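Local coordinates for protein phosphopantothenoylcysteine decarboxylase (Cryptococcus neoformans, PDB 6EOA) that binds flavin mononucleotide and probably decarboxylates phosphopantothenoylcysteine, a step in coenzyme A biosynthesis, at residues Ser44-Gly55 with Phe76-Val86; Leu123-Val134 with Leu155-Gly164. All coordinates share one frame; numbering follows the deposited sequence.

Contact 1. Residues Ser44-Gly55 with Phe76-Val86; sequences SVASIKAPDIVG and FYSQEDVDNSV. With FMN (flavin mononucleotide), chain B.
F76 lies with one face against the backbone of S44 and V45: S44 O sits 3.4 Å above the plane of the F76 ring, over its centre, while V45 N lies higher and toward the rim. The ring's edge is turned to the flavin, with F76 CZ 3.7 Å from FMN C6, and W112 of the second subunit also packs on F76. Y77 is turned differently. A50 CB stands over one face in a CH-pi contact, 4.1 Å from the Y77 ring centroid, and the P51 ring slants across that of Y77, with P51 CG close to Y77 CD1; Y77 OH is hydrogen-bonded to T41.

Farther along, P51 and D81 side chains run side by side. S85 OG donates to P51 O at 2.6 Å, placed there by a first torsion that sets OG opposite the backbone N (chi1 -171°). It arrives 71° out of the carbonyl plane, and G55 N takes the opposite face, so two bonds grip this oxygen. V54 CG1 meets V82 CG1 at 3.7 Å, the side chains roughly perpendicular. The axes of 50-55 and 79-86 approach to 8.1 Å and cross at -42°. At the other end S44 OG donates to FMN O4 (3.0 Å) and accepts from A46 N. This ST turn is part of the flavin-binding loop that joins strand 35-41, through the 3-10 turn 45-49, to helix 50-59 in a Rossmann-like flavoprotein fold.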
loop_
_atom_site.group_PDB
_atom_site.type_symbol
_atom_site.label_atom_id
_atom_site.label_comp_id
_atom_site.label_asym_id
_atom_site.label_seq_id
_atom_site.Cartn_x
_atom_site.Cartn_y
_atom_site.Cartn_z
ATOM N N SER A 44 -10.638 -5.313 11.085
ATOM C CA SER A 44 -11.222 -4.715 12.277
ATOM C C SER A 44 -11.591 -5.813 13.271
ATOM O O SER A 44 -11.788 -6.965 12.879
ATOM C CB SER A 44 -12.450 -3.880 11.915
ATOM O OG SER A 44 -13.268 -3.666 13.053
ATOM N N VAL A 45 -11.690 -5.464 14.551
ATOM C CA VAL A 45 -12.043 -6.448 15.571
ATOM C C VAL A 45 -13.441 -6.999 15.318
ATOM O O VAL A 45 -13.770 -8.112 15.734
ATOM C CB VAL A 45 -11.974 -5.855 16.998
ATOM C CG1 VAL A 45 -10.555 -5.424 17.323
ATOM C CG2 VAL A 45 -12.935 -4.690 17.147
ATOM N N ALA A 46 -14.253 -6.224 14.606
ATOM C CA ALA A 46 -15.624 -6.619 14.308
ATOM C C ALA A 46 -15.675 -7.825 13.363
ATOM O O ALA A 46 -16.739 -8.413 13.160
ATOM C CB ALA A 46 -16.399 -5.440 13.722
ATOM N N SER A 47 -14.525 -8.200 12.801
ATOM C CA SER A 47 -14.433 -9.393 11.958
ATOM C C SER A 47 -14.766 -10.665 12.737
ATOM O O SER A 47 -15.033 -11.709 12.145
ATOM C CB SER A 47 -13.034 -9.519 11.345
ATOM O OG SER A 47 -12.937 -8.803 10.129
ATOM N N ILE A 48 -14.733 -10.576 14.064
ATOM C CA ILE A 48 -15.119 -11.688 14.925
ATOM C C ILE A 48 -16.583 -12.078 14.679
ATOM O O ILE A 48 -16.965 -13.241 14.828
ATOM C CB ILE A 48 -14.899 -11.333 16.415
ATOM C CG1 ILE A 48 -13.405 -11.193 16.704
ATOM C CG2 ILE A 48 -15.499 -12.388 17.336
ATOM C CD1 ILE A 48 -13.080 -11.071 18.180
ATOM N N LYS A 49 -17.392 -11.105 14.271
ATOM C CA LYS A 49 -18.803 -11.349 13.988
ATOM C C LYS A 49 -19.067 -11.796 12.547
ATOM O O LYS A 49 -20.212 -12.060 12.176
ATOM C CB LYS A 49 -19.627 -10.096 14.296
ATOM C CG LYS A 49 -19.514 -9.645 15.739
ATOM C CD LYS A 49 -19.975 -10.750 16.677
ATOM C CE LYS A 49 -19.898 -10.320 18.129
ATOM N NZ LYS A 49 -20.285 -11.432 19.039
ATOM N N ALA A 50 -18.015 -11.877 11.738
ATOM C CA ALA A 50 -18.152 -12.346 10.357
ATOM C C ALA A 50 -18.729 -13.770 10.268
ATOM O O ALA A 50 -19.586 -14.026 9.417
ATOM C CB ALA A 50 -16.809 -12.269 9.626
ATOM N N PRO A 51 -18.275 -14.703 11.136
ATOM C CA PRO A 51 -18.914 -16.026 11.108
ATOM C C PRO A 51 -20.411 -16.012 11.447
ATOM O O PRO A 51 -21.152 -16.828 10.897
ATOM C CB PRO A 51 -18.136 -16.809 12.168
ATOM C CG PRO A 51 -16.800 -16.170 12.183
ATOM C CD PRO A 51 -17.075 -14.713 11.997
ATOM N N ASP A 52 -20.847 -15.112 12.326
ATOM C CA ASP A 52 -22.267 -15.012 12.668
ATOM C C ASP A 52 -23.094 -14.530 11.477
ATOM O O ASP A 52 -24.227 -14.971 11.272
ATOM C CB ASP A 52 -22.466 -14.073 13.858
ATOM C CG ASP A 52 -21.813 -14.590 15.121
ATOM O OD1 ASP A 52 -22.403 -15.475 15.775
ATOM O OD2 ASP A 52 -20.705 -14.115 15.455
ATOM N N ILE A 53 -22.522 -13.616 10.701
ATOM C CA ILE A 53 -23.174 -13.101 9.504
ATOM C C ILE A 53 -23.316 -14.201 8.456
ATOM O O ILE A 53 -24.397 -14.409 7.901
ATOM C CB ILE A 53 -22.390 -11.914 8.907
ATOM C CG1 ILE A 53 -22.463 -10.701 9.836
ATOM C CG2 ILE A 53 -22.926 -11.554 7.539
ATOM C CD1 ILE A 53 -21.598 -9.533 9.397
ATOM N N VAL A 54 -22.222 -14.911 8.202
ATOM C CA VAL A 54 -22.214 -15.990 7.224
ATOM C C VAL A 54 -23.213 -17.078 7.605
ATOM O O VAL A 54 -23.959 -17.572 6.758
ATOM C CB VAL A 54 -20.810 -16.605 7.080
ATOM C CG1 VAL A 54 -20.838 -17.795 6.129
ATOM C CG2 VAL A 54 -19.822 -15.554 6.596
ATOM N N GLY A 55 -23.234 -17.431 8.887
ATOM C CA GLY A 55 -24.161 -18.427 9.387
ATOM C C GLY A 55 -25.599 -18.016 9.152
ATOM O O GLY A 55 -26.437 -18.845 8.799
ATOM N N PHE A 76 -8.699 -12.446 12.933
ATOM C CA PHE A 76 -9.812 -12.331 13.869
ATOM C C PHE A 76 -10.766 -13.520 13.793
ATOM O O PHE A 76 -11.587 -13.718 14.689
ATOM C CB PHE A 76 -10.573 -11.028 13.629
ATOM C CG PHE A 76 -9.730 -9.796 13.801
ATOM C CD1 PHE A 76 -9.541 -9.238 15.054
ATOM C CD2 PHE A 76 -9.121 -9.199 12.710
ATOM C CE1 PHE A 76 -8.762 -8.105 15.217
ATOM C CE2 PHE A 76 -8.338 -8.068 12.864
ATOM C CZ PHE A 76 -8.158 -7.520 14.120
ATOM N N TYR A 77 -10.657 -14.316 12.731
ATOM C CA TYR A 77 -11.473 -15.521 12.597
ATOM C C TYR A 77 -10.878 -16.492 11.582
ATOM O O TYR A 77 -10.089 -16.104 10.718
ATOM C CB TYR A 77 -12.912 -15.162 12.205
ATOM C CG TYR A 77 -13.086 -14.710 10.768
ATOM C CD1 TYR A 77 -13.643 -15.555 9.812
ATOM C CD2 TYR A 77 -12.693 -13.440 10.366
ATOM C CE1 TYR A 77 -13.801 -15.144 8.497
ATOM C CE2 TYR A 77 -12.851 -13.021 9.056
ATOM C CZ TYR A 77 -13.402 -13.876 8.129
ATOM O OH TYR A 77 -13.558 -13.459 6.827
ATOM N N SER A 78 -11.263 -17.758 11.697
ATOM C CA SER A 78 -10.772 -18.804 10.808
ATOM C C SER A 78 -11.903 -19.420 9.990
ATOM O O SER A 78 -13.078 -19.119 10.208
ATOM C CB SER A 78 -10.067 -19.894 11.612
ATOM O OG SER A 78 -10.983 -20.542 12.477
ATOM N N GLN A 79 -11.543 -20.288 9.052
ATOM C CA GLN A 79 -12.528 -20.984 8.236
ATOM C C GLN A 79 -13.408 -21.866 9.112
ATOM O O GLN A 79 -14.601 -22.030 8.860
ATOM C CB GLN A 79 -11.837 -21.824 7.159
ATOM C CG GLN A 79 -12.775 -22.710 6.360
ATOM C CD GLN A 79 -13.664 -21.916 5.431
ATOM O OE1 GLN A 79 -13.180 -21.138 4.607
ATOM N NE2 GLN A 79 -14.971 -22.102 5.560
ATOM N N GLU A 80 -12.811 -22.418 10.159
ATOM C CA GLU A 80 -13.528 -23.346 11.013
ATOM C C GLU A 80 -14.497 -22.617 11.934
ATOM O O GLU A 80 -15.514 -23.181 12.337
ATOM C CB GLU A 80 -12.550 -24.196 11.820
ATOM C CG GLU A 80 -12.965 -25.661 11.901
ATOM C CD GLU A 80 -13.295 -26.251 10.535
ATOM O OE1 GLU A 80 -12.564 -25.969 9.557
ATOM O OE2 GLU A 80 -14.296 -26.991 10.441
ATOM N N ASP A 81 -14.189 -21.364 12.256
ATOM C CA ASP A 81 -15.132 -20.516 12.979
ATOM C C ASP A 81 -16.405 -20.373 12.153
ATOM O O ASP A 81 -17.513 -20.492 12.675
ATOM C CB ASP A 81 -14.530 -19.137 13.274
ATOM C CG ASP A 81 -13.419 -19.189 14.309
ATOM O OD1 ASP A 81 -13.432 -20.103 15.160
ATOM O OD2 ASP A 81 -12.526 -18.315 14.266
ATOM N N VAL A 82 -16.230 -20.121 10.858
ATOM C CA VAL A 82 -17.354 -20.018 9.932
ATOM C C VAL A 82 -18.128 -21.335 9.868
ATOM O O VAL A 82 -19.355 -21.348 9.970
ATOM C CB VAL A 82 -16.884 -19.632 8.516
ATOM C CG1 VAL A 82 -18.035 -19.740 7.526
ATOM C CG2 VAL A 82 -16.296 -18.229 8.510
ATOM N N ASP A 83 -17.403 -22.439 9.708
ATOM C CA ASP A 83 -18.018 -23.763 9.651
ATOM C C ASP A 83 -18.781 -24.096 10.932
ATOM O O ASP A 83 -19.911 -24.590 10.876
ATOM C CB ASP A 83 -16.959 -24.831 9.381
ATOM C CG ASP A 83 -16.479 -24.822 7.939
ATOM O OD1 ASP A 83 -16.762 -23.838 7.219
ATOM O OD2 ASP A 83 -15.819 -25.800 7.524
ATOM N N ASN A 84 -18.164 -23.830 12.082
ATOM C CA ASN A 84 -18.841 -23.999 13.370
ATOM C C ASN A 84 -20.101 -23.148 13.427
ATOM O O ASN A 84 -21.133 -23.569 13.947
ATOM C CB ASN A 84 -17.917 -23.624 14.530
ATOM C CG ASN A 84 -16.892 -24.697 14.836
ATOM O OD1 ASN A 84 -17.021 -25.840 14.400
ATOM N ND2 ASN A 84 -15.865 -24.332 15.597
ATOM N N SER A 85 -20.003 -21.945 12.870
ATOM C CA SER A 85 -21.099 -20.989 12.900
ATOM C C SER A 85 -22.241 -21.410 11.975
ATOM O O SER A 85 -23.413 -21.158 12.266
ATOM C CB SER A 85 -20.587 -19.599 12.523
ATOM O OG SER A 85 -21.571 -18.609 12.745
ATOM N N VAL A 86 -21.897 -22.057 10.864
ATOM C CA VAL A 86 -22.906 -22.574 9.946
ATOM C C VAL A 86 -23.674 -23.730 10.590
ATOM O O VAL A 86 -24.908 -23.768 10.553
ATOM C CB VAL A 86 -22.275 -23.040 8.616
ATOM C CG1 VAL A 86 -23.281 -23.817 7.789
ATOM C CG2 VAL A 86 -21.741 -21.843 7.834
HETATM N N1 FMN B . -8.397 -0.958 12.258
HETATM C C2 FMN B . -9.686 -0.478 12.132
HETATM O O2 FMN B . -9.948 0.338 11.246
HETATM N N3 FMN B . -10.671 -0.907 13.005
HETATM C C4 FMN B . -10.375 -1.817 14.002
HETATM O O4 FMN B . -11.260 -2.194 14.771
HETATM C C4A FMN B . -9.075 -2.305 14.130
HETATM N N5 FMN B . -8.762 -3.217 15.122
HETATM C C5A FMN B . -7.470 -3.699 15.237
HETATM C C6 FMN B . -7.153 -4.621 16.231
HETATM C C7 FMN B . -5.854 -5.107 16.348
HETATM C C7M FMN B . -5.513 -6.098 17.424
HETATM C C8 FMN B . -4.871 -4.668 15.464
HETATM C C8M FMN B . -3.463 -5.175 15.572
HETATM C C9 FMN B . -5.189 -3.749 14.472
HETATM C C9A FMN B . -6.486 -3.262 14.356
HETATM N N10 FMN B . -6.800 -2.350 13.363
HETATM C C10 FMN B . -8.088 -1.869 13.249
HETATM C "C1'" FMN B . -5.741 -1.875 12.413
HETATM C "C2'" FMN B . -5.795 -2.690 11.124
HETATM O "O2'" FMN B . -5.923 -4.071 11.404
HETATM C "C3'" FMN B . -4.543 -2.446 10.294
HETATM O "O3'" FMN B . -4.580 -1.114 9.836
HETATM C "C4'" FMN B . -4.486 -3.410 9.114
HETATM O "O4'" FMN B . -3.201 -3.393 8.530
HETATM C "C5'" FMN B . -5.531 -3.026 8.076
HETATM O "O5'" FMN B . -5.635 -4.050 7.113
HETATM P P FMN B . -6.960 -4.167 6.198
HETATM O O1P FMN B . -6.924 -3.075 5.152
HETATM O O2P FMN B . -8.222 -4.022 7.020
HETATM O O3P FMN B . -6.952 -5.520 5.539
#

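Contact 2. Residues Leu123-Val134 with Leu155-Gly164; sequences LHIELRRWADLV and LATSLLRALG. With FMN (flavin mononucleotide), chain C.
The H124 imidazole carries S158 on one face: S158 CB makes a CH-pi contact, 3.8 Å from the H124 ring centroid and 17° off the ring normal. FMN and A162 lie at its edge, where H124 CE1 comes within 3.7 Å of FMN C9 and H124 CD2 meets A162 CB. The imidazole and isoalloxazine planes are about 75° apart, so the histidine presents its edge to the flavin's face. H124 reaches this place with CG between its backbone N and carbonyl carbon (chi1 69°), and the side chain fills a hole formed by L155, S158, L159 and A162, a knobs-into-holes fit; M179 of the third subunit packs on it too. The R128 guanidinium has A162 O near its plane, at an edge, and I125 CG2 above one face. The tighter approach is by the aliphatic part of the chain, R128 CD lying 3.0 Å from A162 O. The R128 and L163 side chains run antiparallel alongside one another, R128 CG against L163 CD2.

Helix 123-130 runs into strand 133-139, and helix 155-162 belongs to the crossover from that strand to its parallel neighbour 169-173 in a Rossmann-like sheet. V134, on the strand, points toward the helix and the loop that follows it; V134 CG2 meets L163 CD1 tip to tip at 3.8 Å, while V134 CG1 touches L160 CD2, the two side chains lying aslant.

L159 CD1 wedges against the other helix's backbone, 3.5 Å from H124 O, and also touches the CB atoms of L127 and R128. At the opening turn, L123 CD2 and L155 CD2 meet at 3.8 Å with their side chains nearly perpendicular. S158 OG is hydrogen-bonded to C152 O, a carbonyl that itself accepts a hydrogen bond from the same FMN.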
loop_
_atom_site.group_PDB
_atom_site.type_symbol
_atom_site.label_atom_id
_atom_site.label_comp_id
_atom_site.label_asym_id
_atom_site.label_seq_id
_atom_site.Cartn_x
_atom_site.Cartn_y
_atom_site.Cartn_z
ATOM N N LEU A 123 -9.946 -14.816 -10.324
ATOM C CA LEU A 123 -10.873 -14.951 -9.202
ATOM C C LEU A 123 -11.734 -13.709 -8.957
ATOM O O LEU A 123 -12.954 -13.824 -8.822
ATOM C CB LEU A 123 -10.113 -15.302 -7.923
ATOM C CG LEU A 123 -10.987 -15.502 -6.682
ATOM C CD1 LEU A 123 -12.059 -16.562 -6.935
ATOM C CD2 LEU A 123 -10.143 -15.869 -5.470
ATOM N N HIS A 124 -11.120 -12.527 -8.909
ATOM C CA HIS A 124 -11.883 -11.322 -8.584
ATOM C C HIS A 124 -12.846 -10.958 -9.716
ATOM O O HIS A 124 -13.820 -10.233 -9.500
ATOM C CB HIS A 124 -10.950 -10.143 -8.255
ATOM C CG HIS A 124 -10.170 -9.623 -9.424
ATOM N ND1 HIS A 124 -8.840 -9.925 -9.623
ATOM C CD2 HIS A 124 -10.523 -8.796 -10.437
ATOM C CE1 HIS A 124 -8.411 -9.318 -10.716
ATOM N NE2 HIS A 124 -9.413 -8.629 -11.230
ATOM N N ILE A 125 -12.580 -11.470 -10.913
ATOM C CA ILE A 125 -13.508 -11.308 -12.030
ATOM C C ILE A 125 -14.694 -12.252 -11.854
ATOM O O ILE A 125 -15.845 -11.853 -12.018
ATOM C CB ILE A 125 -12.827 -11.577 -13.391
ATOM C CG1 ILE A 125 -11.729 -10.542 -13.654
ATOM C CG2 ILE A 125 -13.850 -11.559 -14.519
ATOM C CD1 ILE A 125 -12.208 -9.105 -13.595
ATOM N N GLU A 126 -14.405 -13.502 -11.504
ATOM C CA GLU A 126 -15.451 -14.491 -11.257
ATOM C C GLU A 126 -16.384 -14.052 -10.129
ATOM O O GLU A 126 -17.597 -14.253 -10.199
ATOM C CB GLU A 126 -14.838 -15.851 -10.919
ATOM C CG GLU A 126 -13.891 -16.398 -11.976
ATOM C CD GLU A 126 -14.580 -16.675 -13.301
ATOM O OE1 GLU A 126 -14.927 -17.849 -13.554
ATOM O OE2 GLU A 126 -14.762 -15.725 -14.094
ATOM N N LEU A 127 -15.809 -13.451 -9.091
ATOM C CA LEU A 127 -16.584 -12.999 -7.941
ATOM C C LEU A 127 -17.456 -11.795 -8.292
ATOM O O LEU A 127 -18.575 -11.665 -7.793
ATOM C CB LEU A 127 -15.654 -12.659 -6.773
ATOM C CG LEU A 127 -15.124 -13.854 -5.978
ATOM C CD1 LEU A 127 -13.977 -13.440 -5.080
ATOM C CD2 LEU A 127 -16.246 -14.481 -5.152
ATOM N N ARG A 128 -16.941 -10.920 -9.152
ATOM C CA ARG A 128 -17.701 -9.759 -9.606
ATOM C C ARG A 128 -18.941 -10.174 -10.391
ATOM O O ARG A 128 -20.018 -9.604 -10.217
ATOM C CB ARG A 128 -16.837 -8.850 -10.473
ATOM C CG ARG A 128 -17.645 -7.797 -11.207
ATOM C CD ARG A 128 -16.956 -7.358 -12.473
ATOM N NE ARG A 128 -17.179 -8.261 -13.595
ATOM C CZ ARG A 128 -16.475 -8.221 -14.721
ATOM N NH1 ARG A 128 -15.502 -7.329 -14.857
ATOM N NH2 ARG A 128 -16.738 -9.072 -15.706
ATOM N N ARG A 129 -18.772 -11.161 -11.266
ATOM C CA ARG A 129 -19.873 -11.679 -12.072
ATOM C C ARG A 129 -20.941 -12.315 -11.192
ATOM O O ARG A 129 -22.138 -12.083 -11.370
ATOM C CB ARG A 129 -19.355 -12.700 -13.087
ATOM C CG ARG A 129 -18.373 -12.128 -14.096
ATOM C CD ARG A 129 -17.845 -13.199 -15.042
ATOM N NE ARG A 129 -16.998 -12.634 -16.090
ATOM C CZ ARG A 129 -16.066 -13.317 -16.750
ATOM N NH1 ARG A 129 -15.851 -14.595 -16.464
ATOM N NH2 ARG A 129 -15.342 -12.721 -17.689
ATOM N N TRP A 130 -20.476 -13.113 -10.236
ATOM C CA TRP A 130 -21.322 -13.858 -9.313
ATOM C C TRP A 130 -22.182 -12.956 -8.427
ATOM O O TRP A 130 -23.388 -13.172 -8.287
ATOM C CB TRP A 130 -20.437 -14.759 -8.440
ATOM C CG TRP A 130 -21.173 -15.720 -7.553
ATOM C CD1 TRP A 130 -21.623 -16.963 -7.890
ATOM C CD2 TRP A 130 -21.518 -15.528 -6.174
ATOM N NE1 TRP A 130 -22.239 -17.551 -6.811
ATOM C CE2 TRP A 130 -22.188 -16.692 -5.746
ATOM C CE3 TRP A 130 -21.333 -14.484 -5.263
ATOM C CZ2 TRP A 130 -22.673 -16.840 -4.447
ATOM C CZ3 TRP A 130 -21.816 -14.632 -3.974
ATOM C CH2 TRP A 130 -22.475 -15.801 -3.577
ATOM N N ALA A 131 -21.549 -11.945 -7.836
ATOM C CA ALA A 131 -22.174 -11.109 -6.810
ATOM C C ALA A 131 -23.378 -10.297 -7.295
ATOM O O ALA A 131 -23.330 -9.649 -8.343
ATOM C CB ALA A 131 -21.136 -10.170 -6.217
ATOM N N ASP A 132 -24.454 -10.341 -6.515
ATOM C CA ASP A 132 -25.594 -9.450 -6.707
ATOM C C ASP A 132 -25.455 -8.264 -5.765
ATOM O O ASP A 132 -26.038 -7.203 -5.981
ATOM C CB ASP A 132 -26.915 -10.179 -6.449
ATOM C CG ASP A 132 -27.175 -11.283 -7.449
ATOM O OD1 ASP A 132 -26.830 -11.100 -8.636
ATOM O OD2 ASP A 132 -27.720 -12.332 -7.048
ATOM N N LEU A 133 -24.672 -8.467 -4.711
ATOM C CA LEU A 133 -24.442 -7.448 -3.699
ATOM C C LEU A 133 -23.073 -7.661 -3.068
ATOM O O LEU A 133 -22.650 -8.796 -2.850
ATOM C CB LEU A 133 -25.540 -7.488 -2.630
ATOM C CG LEU A 133 -25.382 -6.589 -1.399
ATOM C CD1 LEU A 133 -25.408 -5.115 -1.783
ATOM C CD2 LEU A 133 -26.457 -6.895 -0.360
ATOM N N VAL A 134 -22.371 -6.568 -2.796
ATOM C CA VAL A 134 -21.106 -6.639 -2.077
ATOM C C VAL A 134 -21.233 -5.903 -0.752
ATOM O O VAL A 134 -21.596 -4.727 -0.720
ATOM C CB VAL A 134 -19.943 -6.047 -2.894
ATOM C CG1 VAL A 134 -18.662 -6.054 -2.073
ATOM C CG2 VAL A 134 -19.750 -6.828 -4.185
ATOM N N LEU A 155 -7.126 -9.155 -3.189
ATOM C CA LEU A 155 -8.338 -9.730 -3.760
ATOM C C LEU A 155 -9.537 -8.822 -3.514
ATOM O O LEU A 155 -10.319 -8.544 -4.427
ATOM C CB LEU A 155 -8.604 -11.119 -3.175
ATOM C CG LEU A 155 -9.947 -11.746 -3.559
ATOM C CD1 LEU A 155 -10.074 -11.877 -5.074
ATOM C CD2 LEU A 155 -10.119 -13.100 -2.882
ATOM N N ALA A 156 -9.662 -8.349 -2.279
ATOM C CA ALA A 156 -10.803 -7.535 -1.872
ATOM C C ALA A 156 -10.916 -6.250 -2.687
ATOM O O ALA A 156 -11.999 -5.882 -3.144
ATOM C CB ALA A 156 -10.705 -7.209 -0.392
ATOM N N THR A 157 -9.791 -5.568 -2.872
ATOM C CA THR A 157 -9.799 -4.272 -3.537
ATOM C C THR A 157 -9.823 -4.408 -5.059
ATOM O O THR A 157 -10.338 -3.530 -5.754
ATOM C CB THR A 157 -8.587 -3.436 -3.120
ATOM O OG1 THR A 157 -7.402 -4.221 -3.271
ATOM C CG2 THR A 157 -8.712 -3.011 -1.658
ATOM N N SER A 158 -9.263 -5.499 -5.577
ATOM C CA SER A 158 -9.372 -5.791 -7.002
ATOM C C SER A 158 -10.826 -6.075 -7.370
ATOM O O SER A 158 -11.306 -5.652 -8.424
ATOM C CB SER A 158 -8.485 -6.977 -7.392
ATOM O OG SER A 158 -7.129 -6.582 -7.499
ATOM N N LEU A 159 -11.524 -6.788 -6.490
ATOM C CA LEU A 159 -12.938 -7.090 -6.696
ATOM C C LEU A 159 -13.776 -5.816 -6.747
ATOM O O LEU A 159 -14.572 -5.625 -7.668
ATOM C CB LEU A 159 -13.458 -8.014 -5.591
ATOM C CG LEU A 159 -14.977 -8.195 -5.530
ATOM C CD1 LEU A 159 -15.524 -8.691 -6.864
ATOM C CD2 LEU A 159 -15.367 -9.140 -4.403
ATOM N N LEU A 160 -13.593 -4.949 -5.756
ATOM C CA LEU A 160 -14.333 -3.691 -5.693
ATOM C C LEU A 160 -14.032 -2.796 -6.893
ATOM O O LEU A 160 -14.934 -2.177 -7.454
ATOM C CB LEU A 160 -14.014 -2.954 -4.391
ATOM C CG LEU A 160 -14.668 -3.539 -3.136
ATOM C CD1 LEU A 160 -13.936 -3.095 -1.882
ATOM C CD2 LEU A 160 -16.131 -3.140 -3.069
ATOM N N ARG A 161 -12.762 -2.744 -7.286
ATOM C CA ARG A 161 -12.338 -1.915 -8.411
ATOM C C ARG A 161 -12.911 -2.429 -9.729
ATOM O O ARG A 161 -13.152 -1.653 -10.650
ATOM C CB ARG A 161 -10.811 -1.868 -8.492
ATOM C CG ARG A 161 -10.257 -0.832 -9.462
ATOM C CD ARG A 161 -10.469 0.589 -8.944
ATOM N NE ARG A 161 -9.283 1.424 -9.136
ATOM C CZ ARG A 161 -8.941 1.975 -10.294
ATOM N NH1 ARG A 161 -9.694 1.779 -11.367
ATOM N NH2 ARG A 161 -7.846 2.719 -10.382
ATOM N N ALA A 162 -13.133 -3.737 -9.809
ATOM C CA ALA A 162 -13.579 -4.365 -11.050
ATOM C C ALA A 162 -15.097 -4.402 -11.192
ATOM O O ALA A 162 -15.604 -4.741 -12.258
ATOM C CB ALA A 162 -13.021 -5.776 -11.153
ATOM N N LEU A 163 -15.816 -4.055 -10.129
ATOM C CA LEU A 163 -17.279 -4.118 -10.147
ATOM C C LEU A 163 -17.906 -3.285 -11.260
ATOM O O LEU A 163 -17.331 -2.297 -11.713
ATOM C CB LEU A 163 -17.854 -3.658 -8.807
ATOM C CG LEU A 163 -17.770 -4.620 -7.629
ATOM C CD1 LEU A 163 -18.488 -4.020 -6.444
ATOM C CD2 LEU A 163 -18.363 -5.970 -7.990
ATOM N N GLY A 164 -19.088 -3.703 -11.699
ATOM C CA GLY A 164 -19.904 -2.892 -12.582
ATOM C C GLY A 164 -20.926 -2.149 -11.745
ATOM O O GLY A 164 -21.233 -2.572 -10.628
HETATM N N1 FMN C . -4.975 -5.569 -12.881
HETATM C C2 FMN C . -4.999 -4.682 -13.940
HETATM O O2 FMN C . -5.031 -3.470 -13.719
HETATM N N3 FMN C . -4.996 -5.158 -15.241
HETATM C C4 FMN C . -4.966 -6.517 -15.489
HETATM O O4 FMN C . -4.960 -6.929 -16.648
HETATM C C4A FMN C . -4.939 -7.415 -14.421
HETATM N N5 FMN C . -4.908 -8.778 -14.651
HETATM C C5A FMN C . -4.876 -9.660 -13.586
HETATM C C6 FMN C . -4.839 -11.033 -13.813
HETATM C C7 FMN C . -4.807 -11.922 -12.743
HETATM C C7M FMN C . -4.772 -13.403 -12.993
HETATM C C8 FMN C . -4.810 -11.431 -11.440
HETATM C C8M FMN C . -4.778 -12.368 -10.268
HETATM C C9 FMN C . -4.846 -10.061 -11.213
HETATM C C9A FMN C . -4.879 -9.173 -12.282
HETATM N N10 FMN C . -4.910 -7.809 -12.052
HETATM C C10 FMN C . -4.943 -6.929 -13.115
HETATM C "C1'" FMN C . -4.916 -7.280 -10.649
HETATM C "C2'" FMN C . -3.497 -6.914 -10.225
HETATM O "O2'" FMN C . -2.582 -7.928 -10.591
HETATM C "C3'" FMN C . -3.439 -6.687 -8.721
HETATM O "O3'" FMN C . -4.174 -5.520 -8.430
HETATM C "C4'" FMN C . -1.995 -6.531 -8.257
HETATM O "O4'" FMN C . -1.920 -6.627 -6.851
HETATM C "C5'" FMN C . -1.441 -5.190 -8.715
HETATM O "O5'" FMN C . -0.050 -5.155 -8.495
HETATM P P FMN C . 0.870 -4.105 -9.307
HETATM O O1P FMN C . 0.662 -2.727 -8.722
HETATM O O2P FMN C . 0.521 -4.076 -10.779
HETATM O O3P FMN C . 2.306 -4.527 -9.147
#

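Overall arrangement
Contacts 1 and 2 follow one another along the chain and lie on opposite sides of its centre, each about 11 Å from it. Their centres are about 21 Å apart and their nearest atoms about 10 Å, so they do not touch. Strand 133-139 links them: V134 takes part in contact 2, and P138 packs against S44 and S47 of contact 1. Each meets a different flavin. Contact 1 borders the site to which the second subunit contributes its C152; contact 2 reaches, through H124, an FMN bound by C152 O of this chain and by residues of the third subunit, among them S140, G43 and T70. One chain thus contributes different walls to two intersubunit flavin pockets of the trimer.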